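Local coordinates for homoaconitase large subunit (Methanocaldococcus jannaschii, PDB 4KP2), which forms the large, iron-sulfur-cluster-binding subunit of a hydro-lyase that interconverts (R)-homocitrate, cis-homoaconitate and homoisocitrate in 2-oxosuberate biosynthesis, at residues 27-32 with 148-153; 37-42 with 172-177; 42-47 with 167-172; 131-136 with 152-157. One frame throughout, in Å; residues are numbered along the deposited sequence.

From the N terminus, helix 24-33 opens the series: interaction 1 sets residues 27-32 against 148-153, closing a loop of 115 residues. The chain then turns through 37-42, which interaction 2 joins to 172-177, and runs on as strand 42-46, which interaction 3 pairs antiparallel with 167-172. Interactions 2 and 3 share Ser42 and Val172, the loop of interaction 3 lying within that of interaction 2; both loops cross that of interaction 1. Interaction 4, between 131-136 and 152-157, closes a loop of 15 residues that falls within those of interactions 2 and 3. Together they tie the N-terminal helix to the edge of a parallel sheet and to a neighbouring mixed sheet.

Interaction 1: residues 27-32 with 148-153; sequences KILSKK and GAFATG
Leu29 lays one methyl, CD2, over a face of the Phe150 ring. It stands 4.2 Å from the ring centroid, and the line between them is 23° off the ring normal, which defines a CH-pi contact. The methyl is not centred: its nearest ring atom is CG, with Leu29 CD2 to Phe150 CG at 3.9 Å, so it sits toward the CB end of the ring. Phe150 presents this face because its CG lies opposite the backbone N (chi1 -172°), while chi2 of 89° turns the ring across the CA-CB-CG plane.

Ile28, one residue earlier on the helix, meets the base of the same side chain with its CG2 branch. This methyl packs on Phe150 CB, Ile28 CG2 to Phe150 CB being 4.0 Å, and is 3.9 Å from Phe150 N, so it touches the root of the aromatic and not its ring. The longer branch reaches back along the second segment, where Ile28 CD1 comes 3.3 Å from Gly148 O, a van der Waals contact of a methyl with a carbonyl. Adjacent residues thus divide the work: Leu29 takes the ring, Ile28 the backbone leading into it. The backbone conformation of Gly148 would press a CB against the preceding carbonyl O, which calls for glycine.

The five touching residues are buried, and the side chains that meet are all apolar, though Ile28 also rests on backbone polar atoms. Helix 24-33 here covers the start of strand 150-153, an outer strand of a parallel sheet within this chain. Strand 167-180 adds Ile170 and Pro173 against Phe150, Leu29 also touches Ile43 of strand 42-46, and Val241 of strand 239-242 packs on Ile28.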
loop_
_atom_site.group_PDB
_atom_site.type_symbol
_atom_site.label_atom_id
_atom_site.label_comp_id
_atom_site.label_asym_id
_atom_site.label_seq_id
_atom_site.Cartn_x
_atom_site.Cartn_y
_atom_site.Cartn_z
ATOM N N LYS A 27 13.376 40.437 -1.689
ATOM C CA LYS A 27 13.880 40.508 -3.055
ATOM C C LYS A 27 13.034 39.682 -4.017
ATOM O O LYS A 27 12.830 40.074 -5.166
ATOM C CB LYS A 27 15.340 40.059 -3.123
ATOM C CG LYS A 27 16.327 41.090 -2.610
ATOM C CD LYS A 27 17.750 40.723 -2.993
ATOM C CE LYS A 27 18.716 41.839 -2.638
ATOM N NZ LYS A 27 20.097 41.550 -3.110
ATOM N N ILE A 28 12.546 38.540 -3.545
ATOM C CA ILE A 28 11.710 37.669 -4.364
ATOM C C ILE A 28 10.364 38.324 -4.662
ATOM O O ILE A 28 9.891 38.308 -5.800
ATOM C CB ILE A 28 11.480 36.304 -3.685
ATOM C CG1 ILE A 28 12.792 35.524 -3.592
ATOM C CG2 ILE A 28 10.454 35.489 -4.451
ATOM C CD1 ILE A 28 12.685 34.245 -2.788
ATOM N N LEU A 29 9.756 38.908 -3.635
ATOM C CA LEU A 29 8.441 39.521 -3.770
ATOM C C LEU A 29 8.485 40.822 -4.566
ATOM O O LEU A 29 7.536 41.154 -5.277
ATOM C CB LEU A 29 7.823 39.766 -2.392
ATOM C CG LEU A 29 7.527 38.518 -1.558
ATOM C CD1 LEU A 29 6.927 38.904 -0.219
ATOM C CD2 LEU A 29 6.596 37.587 -2.314
ATOM N N SER A 30 9.588 41.555 -4.447
ATOM C CA SER A 30 9.728 42.832 -5.142
ATOM C C SER A 30 9.817 42.657 -6.654
ATOM O O SER A 30 9.158 43.375 -7.408
ATOM C CB SER A 30 10.947 43.598 -4.627
ATOM O OG SER A 30 10.757 43.998 -3.281
ATOM N N LYS A 31 10.634 41.705 -7.092
ATOM C CA LYS A 31 10.771 41.408 -8.512
ATOM C C LYS A 31 9.457 40.874 -9.070
ATOM O O LYS A 31 9.084 41.166 -10.208
ATOM C CB LYS A 31 11.896 40.397 -8.744
ATOM C CG LYS A 31 11.896 39.776 -10.133
ATOM C CD LYS A 31 13.115 38.897 -10.355
ATOM C CE LYS A 31 14.366 39.737 -10.553
ATOM N NZ LYS A 31 14.254 40.602 -11.762
ATOM N N LYS A 32 8.754 40.097 -8.253
ATOM C CA LYS A 32 7.498 39.493 -8.668
ATOM C C LYS A 32 6.380 40.529 -8.798
ATOM O O LYS A 32 5.472 40.373 -9.615
ATOM C CB LYS A 32 7.089 38.389 -7.689
ATOM C CG LYS A 32 5.873 37.595 -8.132
ATOM C CD LYS A 32 6.062 37.072 -9.545
ATOM C CE LYS A 32 4.763 36.543 -10.120
ATOM N NZ LYS A 32 4.927 36.095 -11.529
ATOM N N GLY A 148 14.386 28.650 -4.016
ATOM C CA GLY A 148 14.573 30.088 -3.982
ATOM C C GLY A 148 13.304 30.809 -4.382
ATOM O O GLY A 148 13.344 31.897 -4.956
ATOM N N ALA A 149 12.167 30.191 -4.080
ATOM C CA ALA A 149 10.872 30.767 -4.410
ATOM C C ALA A 149 10.018 30.923 -3.160
ATOM O O ALA A 149 10.068 30.092 -2.255
ATOM C CB ALA A 149 10.156 29.905 -5.435
ATOM N N PHE A 150 9.237 31.996 -3.112
ATOM C CA PHE A 150 8.354 32.242 -1.982
ATOM C C PHE A 150 7.138 31.327 -2.067
ATOM O O PHE A 150 6.271 31.506 -2.923
ATOM C CB PHE A 150 7.919 33.707 -1.950
ATOM C CG PHE A 150 7.160 34.086 -0.713
ATOM C CD1 PHE A 150 7.825 34.529 0.418
ATOM C CD2 PHE A 150 5.780 33.997 -0.678
ATOM C CE1 PHE A 150 7.125 34.876 1.560
ATOM C CE2 PHE A 150 5.076 34.340 0.459
ATOM C CZ PHE A 150 5.750 34.781 1.579
ATOM N N ALA A 151 7.078 30.346 -1.173
ATOM C CA ALA A 151 6.004 29.361 -1.199
ATOM C C ALA A 151 5.330 29.209 0.160
ATOM O O ALA A 151 5.989 28.930 1.161
ATOM C CB ALA A 151 6.531 28.020 -1.683
ATOM N N THR A 152 4.014 29.395 0.186
ATOM C CA THR A 152 3.241 29.270 1.416
ATOM C C THR A 152 1.995 28.417 1.205
ATOM O O THR A 152 1.594 28.156 0.071
ATOM C CB THR A 152 2.811 30.646 1.960
ATOM O OG1 THR A 152 2.141 31.381 0.929
ATOM C CG2 THR A 152 4.021 31.437 2.435
ATOM N N GLY A 153 1.387 27.985 2.305
ATOM C CA GLY A 153 0.195 27.161 2.245
ATOM C C GLY A 153 -1.074 27.935 2.541
ATOM O O GLY A 153 -1.104 28.789 3.426
#

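Interaction 2: residues 37-42 with 172-177; sequences VCAGDS and VPKTIR
Gly40 N donates to Val172 O over 2.7 Å, with an N-H...O angle of 165° and the donor in the carbonyl plane. The same oxygen is approached by a CA-H of the preceding residue, Ala39 CA lying 3.3 Å from Val172 O, so two neighbouring groups of the 37-42 segment meet one carbonyl. Val172 answers with its own amide: Val172 N to Asp41 O is 2.8 Å and nearly straight, although the donor is tilted 29° from the plane of that carbonyl. Both backbone polar groups of Val172 are therefore bound to the same short turn.

Its side chain is directed at that turn as well. CB lies over the Cys38 carbonyl, Val172 CB to Cys38 O being 3.2 Å. The two methyls then part company: a chi1 of -179° keeps CG1 beside Cys38 O, whereas CG2 reaches Asp41 O and, at 4.0 Å from Val172 CG2, Val37 CG2. A glycine in place of Val172 would probably leave Val37 CG2 without its methyl partner and open a gap beside the Cys38 and Asp41 carbonyl oxygens. Farther along, Ala39 CB touches Pro173 O, and Ala39 CB to Lys174 CG is 4.0 Å.

Leu29 and Glu26 of helix 24-33 also touch the Val172 side chain, placing this contact at the helix's flank. The turn itself is a type II beta turn from Cys38 to Asp41, closed by Asp41 N to Cys38 O at 3.2 Å. Gly40 fills its third position, where this turn type characteristically takes glycine; it leads into strand 42-46 of the mixed sheet.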
loop_
_atom_site.group_PDB
_atom_site.type_symbol
_atom_site.label_atom_id
_atom_site.label_comp_id
_atom_site.label_asym_id
_atom_site.label_seq_id
_atom_site.Cartn_x
_atom_site.Cartn_y
_atom_site.Cartn_z
ATOM N N VAL A 37 9.560 46.403 -2.113
ATOM C CA VAL A 37 8.727 46.240 -0.927
ATOM C C VAL A 37 9.578 45.819 0.263
ATOM O O VAL A 37 10.742 45.451 0.106
ATOM C CB VAL A 37 7.622 45.190 -1.142
ATOM C CG1 VAL A 37 6.800 45.526 -2.374
ATOM C CG2 VAL A 37 8.226 43.800 -1.261
ATOM N N CYS A 38 8.993 45.873 1.453
ATOM C CA CYS A 38 9.688 45.450 2.660
ATOM C C CYS A 38 8.724 44.771 3.623
ATOM O O CYS A 38 7.525 44.691 3.359
ATOM C CB CYS A 38 10.372 46.638 3.339
ATOM S SG CYS A 38 9.237 47.869 4.019
ATOM N N ALA A 39 9.259 44.287 4.739
ATOM C CA ALA A 39 8.462 43.572 5.730
ATOM C C ALA A 39 7.373 44.456 6.330
ATOM O O ALA A 39 7.632 45.589 6.735
ATOM C CB ALA A 39 9.357 43.010 6.823
ATOM N N GLY A 40 6.155 43.928 6.384
ATOM C CA GLY A 40 5.028 44.662 6.930
ATOM C C GLY A 40 4.082 45.153 5.851
ATOM O O GLY A 40 2.897 45.367 6.102
ATOM N N ASP A 41 4.612 45.329 4.645
ATOM C CA ASP A 41 3.822 45.815 3.520
ATOM C C ASP A 41 2.884 44.735 2.990
ATOM O O ASP A 41 3.311 43.616 2.707
ATOM C CB ASP A 41 4.741 46.294 2.394
ATOM C CG ASP A 41 5.749 47.323 2.864
ATOM O OD1 ASP A 41 6.032 47.369 4.079
ATOM O OD2 ASP A 41 6.263 48.083 2.017
ATOM N N SER A 42 1.606 45.074 2.858
ATOM C CA SER A 42 0.629 44.154 2.286
ATOM C C SER A 42 0.515 44.395 0.787
ATOM O O SER A 42 0.107 45.472 0.354
ATOM C CB SER A 42 -0.736 44.330 2.953
ATOM O OG SER A 42 -1.276 45.609 2.672
ATOM N N VAL A 172 4.131 41.005 3.494
ATOM C CA VAL A 172 5.546 40.654 3.421
ATOM C C VAL A 172 6.097 40.387 4.816
ATOM O O VAL A 172 6.149 41.288 5.653
ATOM C CB VAL A 172 6.376 41.756 2.745
ATOM C CG1 VAL A 172 7.840 41.343 2.669
ATOM C CG2 VAL A 172 5.831 42.058 1.360
ATOM N N PRO A 173 6.507 39.136 5.066
ATOM C CA PRO A 173 6.906 38.682 6.401
ATOM C C PRO A 173 8.297 39.153 6.796
ATOM O O PRO A 173 9.104 39.514 5.938
ATOM C CB PRO A 173 6.902 37.161 6.253
ATOM C CG PRO A 173 7.277 36.941 4.828
ATOM C CD PRO A 173 6.637 38.068 4.058
ATOM N N LYS A 174 8.563 39.154 8.098
ATOM C CA LYS A 174 9.904 39.401 8.602
ATOM C C LYS A 174 10.719 38.130 8.408
ATOM O O LYS A 174 10.157 37.054 8.201
ATOM C CB LYS A 174 9.857 39.792 10.080
ATOM C CG LYS A 174 9.076 41.069 10.354
ATOM C CD LYS A 174 8.978 41.355 11.845
ATOM C CE LYS A 174 8.189 42.626 12.117
ATOM N NZ LYS A 174 8.043 42.882 13.577
ATOM N N THR A 175 12.040 38.252 8.469
ATOM C CA THR A 175 12.904 37.114 8.184
ATOM C C THR A 175 13.865 36.777 9.318
ATOM O O THR A 175 14.746 37.566 9.658
ATOM C CB THR A 175 13.716 37.339 6.897
ATOM O OG1 THR A 175 12.828 37.424 5.776
ATOM C CG2 THR A 175 14.689 36.194 6.678
ATOM N N ILE A 176 13.689 35.595 9.897
ATOM C CA ILE A 176 14.654 35.064 10.848
ATOM C C ILE A 176 15.734 34.299 10.085
ATOM O O ILE A 176 15.494 33.209 9.558
ATOM C CB ILE A 176 13.973 34.177 11.917
ATOM C CG1 ILE A 176 14.991 33.269 12.613
ATOM C CG2 ILE A 176 12.855 33.358 11.300
ATOM C CD1 ILE A 176 15.947 33.999 13.526
ATOM N N ARG A 177 16.916 34.898 10.005
ATOM C CA ARG A 177 18.030 34.310 9.277
ATOM C C ARG A 177 18.652 33.169 10.069
ATOM O O ARG A 177 18.974 33.322 11.246
ATOM C CB ARG A 177 19.084 35.376 8.983
ATOM C CG ARG A 177 20.414 34.826 8.506
ATOM C CD ARG A 177 20.366 34.400 7.053
ATOM N NE ARG A 177 21.670 33.920 6.605
ATOM C CZ ARG A 177 22.001 33.719 5.334
ATOM N NH1 ARG A 177 21.123 33.962 4.371
ATOM N NH2 ARG A 177 23.214 33.281 5.025
#

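Interaction 3: residues 42-47 with 167-172; sequences SIEVEV and ETWIKV
Strands 42-46 and 167-171 run antiparallel, their directions 151° apart and their axes 4.7 Å from each other at closest approach. This antiparallel pair belongs to a mixed sheet otherwise joined in parallel. Ile43 with Ile170 and Val45 with Thr168 are the hydrogen-bonded pairs: Ile43 N to Ile170 O and Val45 N to Thr168 O are each 3.0 Å, while the return bond from Ile170 N is weak.

Ile43, Val45, Thr168 and Ile170 share one face, over which Phe133 packs on the last three; at one end of it Ile43 CD1 meets Val172 CG2 at 3.8 Å. The other face carries Glu44, Glu46, Glu167 and Trp169. Extended along its whole length, Glu44 runs across the indole: its CB stands 3.7 Å from the centroid of the Trp169 six-membered ring, 11° off the normal. Its carboxylate stacks beyond, 24° from the ring plane. The indole NE1 is hydrogen-bonded to Tyr161 OH of helix 156-165.

Glu167 brings a second carboxylate, steeply inclined to that of Glu44; Glu44 OE2 to Glu167 OE1 is only 2.8 Å, two acceptors of like charge.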
loop_
_atom_site.group_PDB
_atom_site.type_symbol
_atom_site.label_atom_id
_atom_site.label_comp_id
_atom_site.label_asym_id
_atom_site.label_seq_id
_atom_site.Cartn_x
_atom_site.Cartn_y
_atom_site.Cartn_z
ATOM N N SER A 42 1.606 45.074 2.858
ATOM C CA SER A 42 0.629 44.154 2.286
ATOM C C SER A 42 0.515 44.395 0.787
ATOM O O SER A 42 0.107 45.472 0.354
ATOM C CB SER A 42 -0.736 44.330 2.953
ATOM O OG SER A 42 -1.276 45.609 2.672
ATOM N N ILE A 43 0.881 43.391 -0.003
ATOM C CA ILE A 43 0.903 43.535 -1.455
ATOM C C ILE A 43 0.029 42.501 -2.157
ATOM O O ILE A 43 -0.346 41.485 -1.569
ATOM C CB ILE A 43 2.337 43.422 -2.005
ATOM C CG1 ILE A 43 2.931 42.055 -1.661
ATOM C CG2 ILE A 43 3.211 44.535 -1.450
ATOM C CD1 ILE A 43 4.346 41.861 -2.158
ATOM N N GLU A 44 -0.292 42.774 -3.416
ATOM C CA GLU A 44 -1.055 41.843 -4.235
ATOM C C GLU A 44 -0.107 41.107 -5.173
ATOM O O GLU A 44 0.511 41.718 -6.044
ATOM C CB GLU A 44 -2.116 42.588 -5.044
ATOM C CG GLU A 44 -3.017 41.686 -5.870
ATOM C CD GLU A 44 -3.996 42.463 -6.726
ATOM O OE1 GLU A 44 -3.675 43.610 -7.106
ATOM O OE2 GLU A 44 -5.088 41.930 -7.013
ATOM N N VAL A 45 0.004 39.797 -4.992
ATOM C CA VAL A 45 0.949 38.994 -5.760
ATOM C C VAL A 45 0.254 38.061 -6.748
ATOM O O VAL A 45 -0.653 37.315 -6.380
ATOM C CB VAL A 45 1.842 38.148 -4.833
ATOM C CG1 VAL A 45 2.841 37.342 -5.647
ATOM C CG2 VAL A 45 2.557 39.039 -3.834
ATOM N N GLU A 46 0.685 38.108 -8.004
ATOM C CA GLU A 46 0.200 37.169 -9.006
ATOM C C GLU A 46 0.853 35.813 -8.773
ATOM O O GLU A 46 2.071 35.715 -8.650
ATOM C CB GLU A 46 0.505 37.674 -10.417
ATOM C CG GLU A 46 -0.238 38.946 -10.793
ATOM C CD GLU A 46 -0.026 39.340 -12.240
ATOM O OE1 GLU A 46 0.805 38.695 -12.917
ATOM O OE2 GLU A 46 -0.692 40.291 -12.700
ATOM N N VAL A 47 0.035 34.768 -8.708
ATOM C CA VAL A 47 0.528 33.435 -8.379
ATOM C C VAL A 47 1.096 32.713 -9.598
ATOM O O VAL A 47 0.456 32.643 -10.649
ATOM C CB VAL A 47 -0.577 32.580 -7.731
ATOM C CG1 VAL A 47 -0.038 31.215 -7.337
ATOM C CG2 VAL A 47 -1.144 33.300 -6.518
ATOM N N GLU A 167 -4.370 35.642 -8.296
ATOM C CA GLU A 167 -3.706 36.601 -7.426
ATOM C C GLU A 167 -4.129 36.364 -5.985
ATOM O O GLU A 167 -5.177 35.775 -5.728
ATOM C CB GLU A 167 -4.064 38.030 -7.838
ATOM C CG GLU A 167 -3.627 38.405 -9.245
ATOM C CD GLU A 167 -4.270 39.689 -9.732
ATOM O OE1 GLU A 167 -5.303 40.091 -9.155
ATOM O OE2 GLU A 167 -3.746 40.293 -10.691
ATOM N N THR A 168 -3.309 36.823 -5.046
ATOM C CA THR A 168 -3.642 36.721 -3.633
ATOM C C THR A 168 -3.108 37.929 -2.875
ATOM O O THR A 168 -2.307 38.701 -3.403
ATOM C CB THR A 168 -3.073 35.438 -3.008
ATOM O OG1 THR A 168 -3.531 35.320 -1.656
ATOM C CG2 THR A 168 -1.554 35.473 -3.022
ATOM N N TRP A 169 -3.558 38.090 -1.636
ATOM C CA TRP A 169 -3.144 39.223 -0.820
ATOM C C TRP A 169 -2.427 38.751 0.435
ATOM O O TRP A 169 -3.038 38.160 1.326
ATOM C CB TRP A 169 -4.353 40.080 -0.443
ATOM C CG TRP A 169 -5.090 40.615 -1.628
ATOM C CD1 TRP A 169 -5.994 39.947 -2.399
ATOM C CD2 TRP A 169 -4.990 41.934 -2.180
ATOM N NE1 TRP A 169 -6.462 40.765 -3.398
ATOM C CE2 TRP A 169 -5.862 41.991 -3.285
ATOM C CE3 TRP A 169 -4.247 43.071 -1.846
ATOM C CZ2 TRP A 169 -6.011 43.140 -4.059
ATOM C CZ3 TRP A 169 -4.398 44.211 -2.616
ATOM C CH2 TRP A 169 -5.273 44.236 -3.710
ATOM N N ILE A 170 -1.125 39.013 0.498
ATOM C CA ILE A 170 -0.327 38.622 1.652
ATOM C C ILE A 170 0.460 39.802 2.201
ATOM O O ILE A 170 0.625 40.823 1.531
ATOM C CB ILE A 170 0.671 37.509 1.298
ATOM C CG1 ILE A 170 1.690 38.022 0.280
ATOM C CG2 ILE A 170 -0.056 36.279 0.773
ATOM C CD1 ILE A 170 2.807 37.054 -0.003
ATOM N N LYS A 171 0.943 39.654 3.428
ATOM C CA LYS A 171 1.791 40.662 4.042
ATOM C C LYS A 171 3.232 40.174 4.018
ATOM O O LYS A 171 3.519 39.060 4.458
ATOM C CB LYS A 171 1.350 40.923 5.481
ATOM C CG LYS A 171 2.132 42.022 6.178
ATOM C CD LYS A 171 1.694 42.206 7.628
ATOM C CE LYS A 171 0.295 42.807 7.741
ATOM N NZ LYS A 171 -0.800 41.794 7.665
ATOM N N VAL A 172 4.131 41.005 3.494
ATOM C CA VAL A 172 5.546 40.654 3.421
ATOM C C VAL A 172 6.097 40.387 4.816
ATOM O O VAL A 172 6.149 41.288 5.653
ATOM C CB VAL A 172 6.376 41.756 2.745
ATOM C CG1 VAL A 172 7.840 41.343 2.669
ATOM C CG2 VAL A 172 5.831 42.058 1.360
#

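Interaction 4: residues 131-136 with 152-157; sequences NMFVAG and TGFGAT
Thr152 opens the contact with its backbone: Thr152 N donates to Val134 O at 3.2 Å, and Thr152 O receives Gly136 N at 3.3 Å. Both have N-H...O angles of 142°, so the two bonds are equally bent. Between them they flank Ala135, which pairs with Thr152 in parallel register.

Gly153 pairs with Gly136 at a CA-CA separation of 4.9 Å. Neither residue has a side chain, and Gly153 CA lies 3.3 Å from Gly136 O in a CA-H...O contact. Strands 133-136 and 150-153 are neighbours in a five-stranded parallel sheet of order 3-2-1-4-5, part of the alpha-beta-alpha three-layer sandwich of the aconitase family. The side chain of Val134 is about 11 Å from that of Cys323, a predicted ligand of the [4Fe-4S] cluster.

Phe154 makes the straightest bond, Phe154 N to Gly136 O, 2.7 Å long with an angle of 170° at the hydrogen. Its CG sits beside the backbone N (chi1 -64°), which brings the ring alongside strand 133-136, Gly136 N near its edge. There Phe154 CE2 meets Ala135 CB at 3.6 Å, the methyl lying oblique to the ring. The far end of the ring is turned to Phe133, whose CZ lies at the edge of the Phe154 ring, 4.3 Å from Phe154 CZ. A serine at Phe154 would probably keep the amide bond but open a gap beside Ala135 CB and Phe133 CZ.

Gly155 follows as the N-cap of helix 156-165, whose Met159 and Ile162 touch both Ala135 and Phe154.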
loop_
_atom_site.group_PDB
_atom_site.type_symbol
_atom_site.label_atom_id
_atom_site.label_comp_id
_atom_site.label_asym_id
_atom_site.label_seq_id
_atom_site.Cartn_x
_atom_site.Cartn_y
_atom_site.Cartn_z
ATOM N N ASN A 131 12.470 31.988 -7.859
ATOM C CA ASN A 131 11.811 33.297 -7.903
ATOM C C ASN A 131 10.288 33.249 -8.054
ATOM O O ASN A 131 9.635 34.290 -8.133
ATOM C CB ASN A 131 12.427 34.192 -8.986
ATOM C CG ASN A 131 13.929 34.320 -8.852
ATOM O OD1 ASN A 131 14.483 34.174 -7.763
ATOM N ND2 ASN A 131 14.600 34.593 -9.965
ATOM N N MET A 132 9.726 32.046 -8.085
ATOM C CA MET A 132 8.283 31.880 -8.230
ATOM C C MET A 132 7.522 32.267 -6.967
ATOM O O MET A 132 8.108 32.450 -5.900
ATOM C CB MET A 132 7.938 30.432 -8.582
ATOM C CG MET A 132 7.921 30.115 -10.066
ATOM S SD MET A 132 7.224 28.479 -10.370
ATOM C CE MET A 132 7.273 28.403 -12.157
ATOM N N PHE A 133 6.208 32.395 -7.108
ATOM C CA PHE A 133 5.315 32.490 -5.964
ATOM C C PHE A 133 4.416 31.263 -5.983
ATOM O O PHE A 133 3.464 31.192 -6.760
ATOM C CB PHE A 133 4.475 33.764 -6.028
ATOM C CG PHE A 133 3.538 33.930 -4.865
ATOM C CD1 PHE A 133 3.962 34.541 -3.698
ATOM C CD2 PHE A 133 2.234 33.473 -4.938
ATOM C CE1 PHE A 133 3.103 34.694 -2.626
ATOM C CE2 PHE A 133 1.371 33.622 -3.868
ATOM C CZ PHE A 133 1.807 34.234 -2.711
ATOM N N VAL A 134 4.728 30.291 -5.133
ATOM C CA VAL A 134 4.017 29.018 -5.141
ATOM C C VAL A 134 2.956 28.931 -4.049
ATOM O O VAL A 134 3.266 28.954 -2.858
ATOM C CB VAL A 134 4.990 27.831 -5.006
ATOM C CG1 VAL A 134 4.225 26.516 -4.988
ATOM C CG2 VAL A 134 6.004 27.849 -6.136
ATOM N N ALA A 135 1.700 28.828 -4.468
ATOM C CA ALA A 135 0.589 28.701 -3.536
ATOM C C ALA A 135 0.087 27.265 -3.519
ATOM O O ALA A 135 -0.066 26.640 -4.569
ATOM C CB ALA A 135 -0.528 29.649 -3.922
ATOM N N GLY A 136 -0.170 26.741 -2.327
ATOM C CA GLY A 136 -0.594 25.361 -2.198
ATOM C C GLY A 136 -1.627 25.125 -1.115
ATOM O O GLY A 136 -1.619 25.782 -0.074
ATOM N N THR A 152 4.014 29.395 0.186
ATOM C CA THR A 152 3.241 29.270 1.416
ATOM C C THR A 152 1.995 28.417 1.205
ATOM O O THR A 152 1.594 28.156 0.071
ATOM C CB THR A 152 2.811 30.646 1.960
ATOM O OG1 THR A 152 2.141 31.381 0.929
ATOM C CG2 THR A 152 4.021 31.437 2.435
ATOM N N GLY A 153 1.387 27.985 2.305
ATOM C CA GLY A 153 0.195 27.161 2.245
ATOM C C GLY A 153 -1.074 27.935 2.541
ATOM O O GLY A 153 -1.104 28.789 3.426
ATOM N N PHE A 154 -2.130 27.630 1.795
ATOM C CA PHE A 154 -3.408 28.310 1.965
ATOM C C PHE A 154 -4.524 27.321 2.275
ATOM O O PHE A 154 -4.396 26.124 2.017
ATOM C CB PHE A 154 -3.759 29.103 0.706
ATOM C CG PHE A 154 -2.797 30.215 0.403
ATOM C CD1 PHE A 154 -3.018 31.488 0.896
ATOM C CD2 PHE A 154 -1.671 29.989 -0.372
ATOM C CE1 PHE A 154 -2.135 32.516 0.623
ATOM C CE2 PHE A 154 -0.786 31.013 -0.649
ATOM C CZ PHE A 154 -1.018 32.279 -0.151
ATOM N N GLY A 155 -5.622 27.831 2.823
ATOM C CA GLY A 155 -6.775 27.007 3.125
ATOM C C GLY A 155 -7.647 26.794 1.905
ATOM O O GLY A 155 -7.334 27.271 0.816
ATOM N N ALA A 156 -8.750 26.076 2.092
ATOM C CA ALA A 156 -9.672 25.779 1.001
ATOM C C ALA A 156 -10.289 27.052 0.429
ATOM O O ALA A 156 -10.537 27.150 -0.773
ATOM C CB ALA A 156 -10.761 24.829 1.474
ATOM N N THR A 157 -10.533 28.023 1.302
ATOM C CA THR A 157 -11.108 29.300 0.897
ATOM C C THR A 157 -10.145 30.101 0.021
ATOM O O THR A 157 -10.515 30.554 -1.064
ATOM C CB THR A 157 -11.525 30.138 2.125
ATOM O OG1 THR A 157 -12.800 29.687 2.602
ATOM C CG2 THR A 157 -11.619 31.612 1.773
#